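PDB 6L0A: dihydroorotase from Saccharomyces cerevisiae S288C, which catalyses the zinc-dependent, reversible interconversion of N-carbamoyl-L-aspartate and (S)-dihydroorotate, the third step of de novo pyrimidine biosynthesis. Local coordinates for residues M72-L80 with T106-P114; D323-I334 with G352-P363. One frame throughout, in Å; residues are numbered along the deposited sequence.

Overall arrangement
Contact 1 (72-80 with 106-114) and contact 2 (323-334 with 352-363) lie on opposite sides of the chain's centre, with their own centres about 36 Å apart and their nearest atoms about 17 Å apart. They follow one another in sequence, contact 1 closing before contact 2 opens. Contact 1 joins two loops, one after strand 69-71 and one between helices 82-90 and 121-130, in the metal-dependent hydrolase domain; T106 reaches the bound malate. Contact 2 belongs to the four-stranded antiparallel sheet that also takes in strand 4-8, so both ends of the chain meet there, far from the zinc site. One contact thus borders the active site, while the other builds a peripheral sheet.

Contact 1. Residues M72-L80 with T106-P114; sequences MSFYLSKDL and TNSAAGVDP. With LMR ((2S)-2-hydroxybutanedioic acid), chain M.
The hydroxyl of Y75 reaches the loop 106-114 and donates a hydrogen bond to the backbone carbonyl of N107, with Y75 OH 3.0 Å from N107 O and the donor tilted 19° from the carbonyl plane. With CG turned anti to its own nitrogen (chi1 -178°), the tyrosine extends straight at the opposite loop, and a long ring with a polar end suits this span. The peptide between A110 and G111 lies at the ring's edge, where Y75 CE1 also packs 3.9 Å from A110 CB. Beside it, L76 and V112 make a small apolar patch, L76 CD2 standing 4.0 Å from V112 CG1.

Three waters bridge the two loops directly. One donates to both L76 O and A110 O; another accepts from K78 N and donates to A110 O. A third accepts a hydrogen bond from K78 NZ and donates to A109 O and G111 O, so the exposed lysine, its long chain bent at chi3 and chi4, reaches these carbonyls through water. Type I turns shape both sides: S108 to G111 is closed by G111 N to S108 O at 2.9 Å, where G111, with no side chain, fits close to S108 O; in S77 to L80 the serine hydroxyl forms an ST turn, S77 OG accepting from D79 N at 3.0 Å.

Farther out, the N107 amide bonds to N43 and Q45, while T106 OG1 donates to malate O4A at 2.8 Å. A phenylalanine in place of Y75 would probably leave N107 O without this donor and the loop beside T106 less firmly set. One direct bond and shared waters therefore hold the carbonyls of N107, A109, A110 and G111; since N107 adjoins T106 and bonds N43, another malate ligand, this is consistent with positioning the pocket.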
loop_
_atom_site.group_PDB
_atom_site.type_symbol
_atom_site.label_atom_id
_atom_site.label_comp_id
_atom_site.label_asym_id
_atom_site.label_seq_id
_atom_site.Cartn_x
_atom_site.Cartn_y
_atom_site.Cartn_z
ATOM N N MET C 72 15.144 -23.733 16.340
ATOM C CA MET C 72 15.948 -22.530 16.170
ATOM C C MET C 72 16.551 -22.473 14.770
ATOM O O MET C 72 16.635 -23.486 14.071
ATOM C CB MET C 72 17.060 -22.474 17.216
ATOM C CG MET C 72 16.571 -22.656 18.662
ATOM S SD MET C 72 15.394 -21.389 19.218
ATOM C CE MET C 72 16.408 -19.908 19.181
ATOM N N SER C 73 16.991 -21.277 14.372
ATOM C CA SER C 73 17.569 -21.095 13.049
ATOM C C SER C 73 18.762 -20.145 13.096
ATOM O O SER C 73 18.921 -19.328 14.008
ATOM C CB SER C 73 16.544 -20.530 12.049
ATOM O OG SER C 73 16.071 -19.268 12.508
ATOM N N PHE C 74 19.604 -20.280 12.075
ATOM C CA PHE C 74 20.605 -19.287 11.725
ATOM C C PHE C 74 20.067 -18.356 10.638
ATOM O O PHE C 74 19.211 -18.725 9.831
ATOM C CB PHE C 74 21.887 -19.952 11.198
ATOM C CG PHE C 74 22.828 -20.450 12.273
ATOM C CD1 PHE C 74 22.841 -19.882 13.542
ATOM C CD2 PHE C 74 23.729 -21.460 11.984
ATOM C CE1 PHE C 74 23.735 -20.336 14.517
ATOM C CE2 PHE C 74 24.616 -21.930 12.942
ATOM C CZ PHE C 74 24.624 -21.368 14.210
ATOM N N TYR C 75 20.619 -17.152 10.610
ATOM C CA TYR C 75 20.377 -16.169 9.558
ATOM C C TYR C 75 21.415 -16.367 8.458
ATOM O O TYR C 75 22.609 -16.479 8.746
ATOM C CB TYR C 75 20.492 -14.793 10.204
ATOM C CG TYR C 75 20.247 -13.534 9.418
ATOM C CD1 TYR C 75 21.188 -13.051 8.513
ATOM C CD2 TYR C 75 19.115 -12.766 9.667
ATOM C CE1 TYR C 75 20.976 -11.847 7.845
ATOM C CE2 TYR C 75 18.898 -11.566 9.010
ATOM C CZ TYR C 75 19.826 -11.117 8.099
ATOM O OH TYR C 75 19.606 -9.921 7.456
ATOM N N LEU C 76 20.973 -16.429 7.202
ATOM C CA LEU C 76 21.918 -16.681 6.108
ATOM C C LEU C 76 22.741 -15.419 5.864
ATOM O O LEU C 76 22.264 -14.453 5.262
ATOM C CB LEU C 76 21.185 -17.129 4.845
ATOM C CG LEU C 76 22.093 -17.624 3.694
ATOM C CD1 LEU C 76 22.832 -18.870 4.114
ATOM C CD2 LEU C 76 21.300 -17.914 2.422
ATOM N N SER C 77 23.990 -15.414 6.320
ATOM C CA SER C 77 24.787 -14.194 6.269
ATOM C C SER C 77 26.161 -14.470 5.681
ATOM O O SER C 77 26.591 -15.617 5.549
ATOM C CB SER C 77 24.938 -13.543 7.652
ATOM O OG SER C 77 26.083 -14.007 8.339
ATOM N N LYS C 78 26.827 -13.374 5.312
ATOM C CA LYS C 78 28.194 -13.456 4.806
ATOM C C LYS C 78 29.131 -14.198 5.743
ATOM O O LYS C 78 30.095 -14.810 5.269
ATOM C CB LYS C 78 28.742 -12.027 4.615
ATOM C CG LYS C 78 28.153 -11.231 3.478
ATOM C CD LYS C 78 28.764 -9.840 3.496
ATOM C CE LYS C 78 27.738 -8.827 3.923
ATOM N NZ LYS C 78 26.558 -8.926 3.028
ATOM N N ASP C 79 28.836 -14.191 7.044
ATOM C CA ASP C 79 29.736 -14.728 8.049
ATOM C C ASP C 79 29.606 -16.236 8.222
ATOM O O ASP C 79 30.514 -16.866 8.775
ATOM C CB ASP C 79 29.482 -14.025 9.385
ATOM C CG ASP C 79 29.662 -12.515 9.290
ATOM O OD1 ASP C 79 30.485 -12.062 8.462
ATOM O OD2 ASP C 79 28.963 -11.779 10.017
ATOM N N LEU C 80 28.515 -16.829 7.743
ATOM C CA LEU C 80 28.294 -18.259 7.914
ATOM C C LEU C 80 29.328 -19.074 7.139
ATOM O O LEU C 80 29.766 -18.692 6.047
ATOM C CB LEU C 80 26.884 -18.619 7.444
ATOM C CG LEU C 80 25.818 -18.947 8.481
ATOM C CD1 LEU C 80 25.786 -17.900 9.587
ATOM C CD2 LEU C 80 24.461 -19.040 7.791
ATOM N N THR C 106 12.270 -6.361 7.644
ATOM C CA THR C 106 12.855 -6.016 8.938
ATOM C C THR C 106 14.197 -6.701 9.158
ATOM O O THR C 106 14.319 -7.920 9.022
ATOM C CB THR C 106 11.898 -6.414 10.058
ATOM O OG1 THR C 106 10.612 -5.833 9.813
ATOM C CG2 THR C 106 12.438 -5.967 11.415
ATOM N N ASN C 107 15.196 -5.910 9.557
ATOM C CA ASN C 107 16.521 -6.431 9.906
ATOM C C ASN C 107 17.066 -7.354 8.821
ATOM O O ASN C 107 17.611 -8.425 9.101
ATOM C CB ASN C 107 16.488 -7.141 11.258
ATOM C CG ASN C 107 16.247 -6.182 12.400
ATOM O OD1 ASN C 107 16.372 -4.965 12.228
ATOM N ND2 ASN C 107 15.895 -6.718 13.578
ATOM N N SER C 108 16.912 -6.933 7.565
ATOM C CA SER C 108 17.377 -7.689 6.417
ATOM C C SER C 108 18.602 -7.054 5.771
ATOM O O SER C 108 19.042 -7.515 4.716
ATOM C CB SER C 108 16.254 -7.825 5.375
ATOM O OG SER C 108 15.936 -6.566 4.796
ATOM N N ALA C 109 19.156 -5.998 6.370
ATOM C CA ALA C 109 20.233 -5.274 5.699
ATOM C C ALA C 109 21.467 -6.151 5.526
ATOM O O ALA C 109 22.239 -5.957 4.578
ATOM C CB ALA C 109 20.573 -3.998 6.472
ATOM N N ALA C 110 21.666 -7.115 6.420
ATOM C CA ALA C 110 22.757 -8.076 6.334
ATOM C C ALA C 110 22.432 -9.276 5.434
ATOM O O ALA C 110 23.211 -10.231 5.403
ATOM C CB ALA C 110 23.123 -8.562 7.742
ATOM N N GLY C 111 21.307 -9.257 4.713
ATOM C CA GLY C 111 20.877 -10.392 3.919
ATOM C C GLY C 111 21.579 -10.536 2.580
ATOM O O GLY C 111 22.639 -9.956 2.338
ATOM N N VAL C 112 20.960 -11.312 1.685
ATOM C CA VAL C 112 21.624 -11.775 0.471
ATOM C C VAL C 112 21.080 -11.058 -0.765
ATOM O O VAL C 112 20.044 -10.393 -0.735
ATOM C CB VAL C 112 21.501 -13.301 0.283
ATOM C CG1 VAL C 112 21.846 -14.030 1.563
ATOM C CG2 VAL C 112 20.102 -13.645 -0.204
ATOM N N ASP C 113 21.802 -11.224 -1.875
ATOM C CA ASP C 113 21.307 -10.881 -3.199
ATOM C C ASP C 113 20.801 -12.157 -3.853
ATOM O O ASP C 113 21.621 -12.997 -4.254
ATOM C CB ASP C 113 22.416 -10.248 -4.041
ATOM C CG ASP C 113 22.003 -10.005 -5.490
ATOM O OD1 ASP C 113 20.796 -10.112 -5.816
ATOM O OD2 ASP C 113 22.896 -9.683 -6.308
ATOM N N PRO C 114 19.483 -12.360 -3.981
ATOM C CA PRO C 114 18.979 -13.620 -4.550
ATOM C C PRO C 114 19.242 -13.778 -6.037
ATOM O O PRO C 114 18.824 -14.791 -6.615
ATOM C CB PRO C 114 17.471 -13.553 -4.271
ATOM C CG PRO C 114 17.175 -12.092 -4.192
ATOM C CD PRO C 114 18.395 -11.440 -3.607
HETATM C C1 LMR M . 9.171 -10.359 7.693
HETATM O O1A LMR M . 8.916 -11.579 7.879
HETATM O O1B LMR M . 9.317 -9.990 6.509
HETATM C C2 LMR M . 9.317 -9.338 8.846
HETATM O O2 LMR M . 8.378 -8.280 8.855
HETATM C C3 LMR M . 9.029 -9.991 10.156
HETATM C C4 LMR M . 9.778 -9.060 11.081
HETATM O O4A LMR M . 9.412 -7.852 11.285
HETATM O O4B LMR M . 10.778 -9.581 11.592
HETATM O O HOH W 1 23.945 -12.411 3.610
HETATM O O HOH W 2 23.844 -7.560 2.780
HETATM O O HOH W 3 25.859 -10.613 6.376
HETATM O O HOH W 4 25.334 -11.538 1.118
#

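Contact 2. Residues D323-I334 with G352-P363; sequences DKAILFKKEQVI and GDKLSWSVRWEP
Strands 324-328 and 358-362 run antiparallel, their axes 4.6 Å apart at 144°, and K324, I326 and F328 form hydrogen-bonded pairs with E362, R360 and S358. A second short ladder pairs Q332 with L355 and V333 with K354 after the register slips by one residue. The turn between them is gathered by F328 O, which accepts from both S358 N and K330 N, and by an inverse gamma turn centred on K329.

Q332 bridges the slip: Q332 NE2 donates to W357 O at 2.8 Å, on a lone pair in the carbonyl plane, and also to a water held by V359 N. An amide suits this place because its N-H groups can serve both the carbonyl and the water.

Over one face of W357, K329 CD sits 3.6 Å from the centroid of its six-membered ring in a CH-pi contact; E292 of helix 283-293 pairs with K329 NZ beyond. L327 CD2 packs 3.5 Å from W357 CE3, the side chains crossing at about a right angle. On the L327 side of the sheet, A325 CB, small enough to fit, covers one face of W361, whose NE1 bonds R31 O and whose ring meets the R31 cation.

On the other side the F328 ring, swung between its backbone nitrogen and carbonyl carbon (chi1 63°), receives S358 CB over one face and R360 NH1 over the other, at most a weak cation-pi attraction. The guanidinium also rests on I326 CG2 and makes salt bridges with E362, R360 NH2 to E362 OE2 at 3.0 Å, and with E4 of strand 4-8, on the far side of strand 324-328.

L327 thus packs on helix 283-293, while across the sheet apolar I326 and F328 lie against R360, its charge balanced by E362 and E4.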
loop_
_atom_site.group_PDB
_atom_site.type_symbol
_atom_site.label_atom_id
_atom_site.label_comp_id
_atom_site.label_asym_id
_atom_site.label_seq_id
_atom_site.Cartn_x
_atom_site.Cartn_y
_atom_site.Cartn_z
ATOM N N ASP C 323 1.105 -31.427 26.331
ATOM C CA ASP C 323 -0.226 -30.823 26.370
ATOM C C ASP C 323 -0.784 -30.664 24.963
ATOM O O ASP C 323 -0.056 -30.355 24.017
ATOM C CB ASP C 323 -0.190 -29.454 27.055
ATOM C CG ASP C 323 0.127 -29.534 28.524
ATOM O OD1 ASP C 323 0.172 -30.656 29.070
ATOM O OD2 ASP C 323 0.341 -28.464 29.136
ATOM N N LYS C 324 -2.087 -30.871 24.831
ATOM C CA LYS C 324 -2.761 -30.824 23.545
ATOM C C LYS C 324 -3.565 -29.539 23.448
ATOM O O LYS C 324 -4.160 -29.098 24.433
ATOM C CB LYS C 324 -3.687 -32.026 23.360
ATOM C CG LYS C 324 -2.964 -33.349 23.134
ATOM C CD LYS C 324 -3.780 -34.528 23.659
ATOM C CE LYS C 324 -4.358 -34.244 25.038
ATOM N NZ LYS C 324 -5.041 -35.437 25.632
ATOM N N ALA C 325 -3.577 -28.933 22.266
ATOM C CA ALA C 325 -4.315 -27.694 22.068
ATOM C C ALA C 325 -5.750 -28.040 21.689
ATOM O O ALA C 325 -5.989 -28.722 20.688
ATOM C CB ALA C 325 -3.644 -26.818 21.004
ATOM N N ILE C 326 -6.701 -27.580 22.493
ATOM C CA ILE C 326 -8.117 -27.870 22.285
ATOM C C ILE C 326 -8.796 -26.598 21.796
ATOM O O ILE C 326 -8.850 -25.593 22.517
ATOM C CB ILE C 326 -8.787 -28.395 23.565
ATOM C CG1 ILE C 326 -7.998 -29.581 24.139
ATOM C CG2 ILE C 326 -10.233 -28.780 23.283
ATOM C CD1 ILE C 326 -7.937 -30.780 23.216
ATOM N N LEU C 327 -9.311 -26.638 20.577
ATOM C CA LEU C 327 -10.099 -25.530 20.059
ATOM C C LEU C 327 -11.548 -25.715 20.495
ATOM O O LEU C 327 -12.131 -26.777 20.265
ATOM C CB LEU C 327 -9.999 -25.479 18.538
ATOM C CG LEU C 327 -10.415 -24.188 17.843
ATOM C CD1 LEU C 327 -9.273 -23.183 17.861
ATOM C CD2 LEU C 327 -10.832 -24.515 16.429
ATOM N N PHE C 328 -12.128 -24.696 21.126
ATOM C CA PHE C 328 -13.522 -24.799 21.548
ATOM C C PHE C 328 -14.303 -23.554 21.148
ATOM O O PHE C 328 -13.775 -22.437 21.178
ATOM C CB PHE C 328 -13.647 -25.065 23.062
ATOM C CG PHE C 328 -13.097 -23.975 23.941
ATOM C CD1 PHE C 328 -11.732 -23.810 24.101
ATOM C CD2 PHE C 328 -13.951 -23.146 24.646
ATOM C CE1 PHE C 328 -11.229 -22.818 24.926
ATOM C CE2 PHE C 328 -13.449 -22.154 25.469
ATOM C CZ PHE C 328 -12.090 -21.993 25.610
ATOM N N LYS C 329 -15.572 -23.770 20.784
ATOM C CA LYS C 329 -16.409 -22.789 20.087
ATOM C C LYS C 329 -16.994 -21.783 21.082
ATOM O O LYS C 329 -18.200 -21.724 21.338
ATOM C CB LYS C 329 -17.499 -23.513 19.304
ATOM C CG LYS C 329 -18.399 -22.645 18.418
ATOM C CD LYS C 329 -17.688 -22.150 17.173
ATOM C CE LYS C 329 -18.667 -21.475 16.205
ATOM N NZ LYS C 329 -19.385 -22.447 15.336
ATOM N N LYS C 330 -16.103 -20.979 21.659
ATOM C CA LYS C 330 -16.476 -19.863 22.523
ATOM C C LYS C 330 -16.077 -18.572 21.816
ATOM O O LYS C 330 -14.885 -18.287 21.651
ATOM C CB LYS C 330 -15.810 -19.965 23.893
ATOM C CG LYS C 330 -15.856 -18.668 24.698
ATOM C CD LYS C 330 -17.166 -18.507 25.462
ATOM C CE LYS C 330 -17.398 -17.056 25.886
ATOM N NZ LYS C 330 -18.373 -16.353 24.996
ATOM N N GLU C 331 -17.078 -17.805 21.396
ATOM C CA GLU C 331 -16.839 -16.529 20.733
ATOM C C GLU C 331 -16.066 -15.579 21.646
ATOM O O GLU C 331 -16.271 -15.557 22.862
ATOM C CB GLU C 331 -18.186 -15.928 20.325
ATOM C CG GLU C 331 -18.145 -14.601 19.611
ATOM C CD GLU C 331 -19.542 -14.060 19.368
ATOM O OE1 GLU C 331 -20.150 -14.440 18.344
ATOM O OE2 GLU C 331 -20.037 -13.276 20.211
ATOM N N GLN C 332 -15.148 -14.805 21.058
ATOM C CA GLN C 332 -14.346 -13.859 21.823
ATOM C C GLN C 332 -14.032 -12.642 20.964
ATOM O O GLN C 332 -14.170 -12.668 19.738
ATOM C CB GLN C 332 -13.044 -14.490 22.324
ATOM C CG GLN C 332 -12.137 -14.977 21.202
ATOM C CD GLN C 332 -10.824 -15.533 21.712
ATOM O OE1 GLN C 332 -10.172 -14.935 22.571
ATOM N NE2 GLN C 332 -10.431 -16.695 21.189
ATOM N N VAL C 333 -13.592 -11.577 21.627
ATOM C CA VAL C 333 -13.363 -10.285 20.993
ATOM C C VAL C 333 -11.888 -9.951 21.137
ATOM O O VAL C 333 -11.367 -9.883 22.258
ATOM C CB VAL C 333 -14.241 -9.180 21.605
ATOM C CG1 VAL C 333 -13.725 -7.799 21.206
ATOM C CG2 VAL C 333 -15.695 -9.358 21.175
ATOM N N ILE C 334 -11.217 -9.759 20.007
ATOM C CA ILE C 334 -9.798 -9.386 20.031
ATOM C C ILE C 334 -9.657 -8.006 20.659
ATOM O O ILE C 334 -10.385 -7.077 20.269
ATOM C CB ILE C 334 -9.220 -9.402 18.612
ATOM C CG1 ILE C 334 -9.372 -10.792 17.989
ATOM C CG2 ILE C 334 -7.762 -8.968 18.620
ATOM C CD1 ILE C 334 -9.320 -10.789 16.475
ATOM N N GLY C 352 -10.258 -5.701 17.785
ATOM C CA GLY C 352 -11.654 -5.360 17.945
ATOM C C GLY C 352 -12.633 -6.311 17.298
ATOM O O GLY C 352 -13.838 -6.196 17.557
ATOM N N ASP C 353 -12.166 -7.249 16.473
ATOM C CA ASP C 353 -13.075 -8.127 15.753
ATOM C C ASP C 353 -13.519 -9.298 16.625
ATOM O O ASP C 353 -12.970 -9.560 17.697
ATOM C CB ASP C 353 -12.422 -8.664 14.483
ATOM C CG ASP C 353 -12.267 -7.608 13.413
ATOM O OD1 ASP C 353 -12.739 -6.468 13.622
ATOM O OD2 ASP C 353 -11.676 -7.927 12.360
ATOM N N LYS C 354 -14.523 -10.017 16.125
ATOM C CA LYS C 354 -15.008 -11.244 16.742
ATOM C C LYS C 354 -14.310 -12.457 16.145
ATOM O O LYS C 354 -14.036 -12.497 14.942
ATOM C CB LYS C 354 -16.516 -11.396 16.533
ATOM C CG LYS C 354 -17.392 -10.703 17.549
ATOM C CD LYS C 354 -18.858 -10.992 17.252
ATOM C CE LYS C 354 -19.666 -9.708 17.156
ATOM N NZ LYS C 354 -19.378 -8.962 15.898
ATOM N N LEU C 355 -14.046 -13.451 16.993
ATOM C CA LEU C 355 -13.562 -14.762 16.577
ATOM C C LEU C 355 -14.509 -15.818 17.130
ATOM O O LEU C 355 -14.898 -15.750 18.298
ATOM C CB LEU C 355 -12.132 -15.011 17.072
ATOM C CG LEU C 355 -11.021 -14.163 16.443
ATOM C CD1 LEU C 355 -9.681 -14.517 17.048
ATOM C CD2 LEU C 355 -11.004 -14.382 14.948
ATOM N N SER C 356 -14.883 -16.787 16.291
ATOM C CA SER C 356 -15.863 -17.793 16.695
ATOM C C SER C 356 -15.293 -18.837 17.651
ATOM O O SER C 356 -16.067 -19.520 18.334
ATOM C CB SER C 356 -16.433 -18.501 15.460
ATOM O OG SER C 356 -17.369 -17.685 14.772
ATOM N N TRP C 357 -13.971 -18.979 17.718
ATOM C CA TRP C 357 -13.334 -20.043 18.479
ATOM C C TRP C 357 -12.357 -19.486 19.505
ATOM O O TRP C 357 -11.846 -18.372 19.377
ATOM C CB TRP C 357 -12.585 -21.002 17.558
ATOM C CG TRP C 357 -13.451 -21.669 16.572
ATOM C CD1 TRP C 357 -13.839 -21.182 15.364
ATOM C CD2 TRP C 357 -14.043 -22.963 16.698
ATOM N NE1 TRP C 357 -14.635 -22.095 14.721
ATOM C CE2 TRP C 357 -14.776 -23.199 15.521
ATOM C CE3 TRP C 357 -14.024 -23.946 17.693
ATOM C CZ2 TRP C 357 -15.492 -24.379 15.312
ATOM C CZ3 TRP C 357 -14.730 -25.118 17.483
ATOM C CH2 TRP C 357 -15.450 -25.326 16.302
ATOM N N SER C 358 -12.100 -20.296 20.529
ATOM C CA SER C 358 -11.102 -20.024 21.551
ATOM C C SER C 358 -10.213 -21.257 21.666
ATOM O O SER C 358 -10.518 -22.311 21.103
ATOM C CB SER C 358 -11.750 -19.685 22.903
ATOM O OG SER C 358 -12.766 -18.701 22.749
ATOM N N VAL C 359 -9.105 -21.136 22.391
ATOM C CA VAL C 359 -8.159 -22.244 22.509
ATOM C C VAL C 359 -7.740 -22.397 23.965
ATOM O O VAL C 359 -7.538 -21.407 24.677
ATOM C CB VAL C 359 -6.929 -22.061 21.582
ATOM C CG1 VAL C 359 -6.081 -20.876 22.013
ATOM C CG2 VAL C 359 -6.089 -23.343 21.535
ATOM N N ARG C 360 -7.639 -23.650 24.407
ATOM C CA ARG C 360 -7.147 -24.010 25.728
ATOM C C ARG C 360 -6.273 -25.252 25.585
ATOM O O ARG C 360 -6.178 -25.846 24.505
ATOM C CB ARG C 360 -8.301 -24.261 26.707
ATOM C CG ARG C 360 -9.121 -25.499 26.375
ATOM C CD ARG C 360 -10.015 -25.913 27.546
ATOM N NE ARG C 360 -10.479 -27.291 27.402
ATOM C CZ ARG C 360 -11.623 -27.630 26.819
ATOM N NH1 ARG C 360 -12.422 -26.690 26.334
ATOM N NH2 ARG C 360 -11.973 -28.908 26.718
ATOM N N TRP C 361 -5.656 -25.663 26.692
ATOM C CA TRP C 361 -4.684 -26.750 26.706
ATOM C C TRP C 361 -5.151 -27.888 27.602
ATOM O O TRP C 361 -5.685 -27.654 28.692
ATOM C CB TRP C 361 -3.327 -26.251 27.192
ATOM C CG TRP C 361 -2.705 -25.303 26.232
ATOM C CD1 TRP C 361 -2.784 -23.946 26.258
ATOM C CD2 TRP C 361 -1.925 -25.642 25.085
ATOM N NE1 TRP C 361 -2.099 -23.411 25.194
ATOM C CE2 TRP C 361 -1.562 -24.432 24.456
ATOM C CE3 TRP C 361 -1.497 -26.851 24.528
ATOM C CZ2 TRP C 361 -0.779 -24.397 23.303
ATOM C CZ3 TRP C 361 -0.729 -26.817 23.376
ATOM C CH2 TRP C 361 -0.381 -25.596 22.775
ATOM N N GLU C 362 -4.929 -29.122 27.148
ATOM C CA GLU C 362 -5.250 -30.279 27.967
ATOM C C GLU C 362 -4.067 -31.232 28.063
ATOM O O GLU C 362 -3.386 -31.493 27.062
ATOM C CB GLU C 362 -6.465 -31.020 27.407
ATOM C CG GLU C 362 -7.771 -30.448 27.906
ATOM C CD GLU C 362 -8.895 -31.453 27.833
ATOM O OE1 GLU C 362 -8.625 -32.650 28.067
ATOM O OE2 GLU C 362 -10.037 -31.046 27.536
ATOM N N PRO C 363 -3.809 -31.774 29.250
ATOM C CA PRO C 363 -2.686 -32.699 29.413
ATOM C C PRO C 363 -2.897 -34.001 28.658
ATOM O O PRO C 363 -4.021 -34.416 28.358
ATOM C CB PRO C 363 -2.644 -32.950 30.927
ATOM C CG PRO C 363 -4.011 -32.623 31.409
ATOM C CD PRO C 363 -4.505 -31.511 30.521
HETATM O O HOH W 5 -8.266 -18.202 22.606
#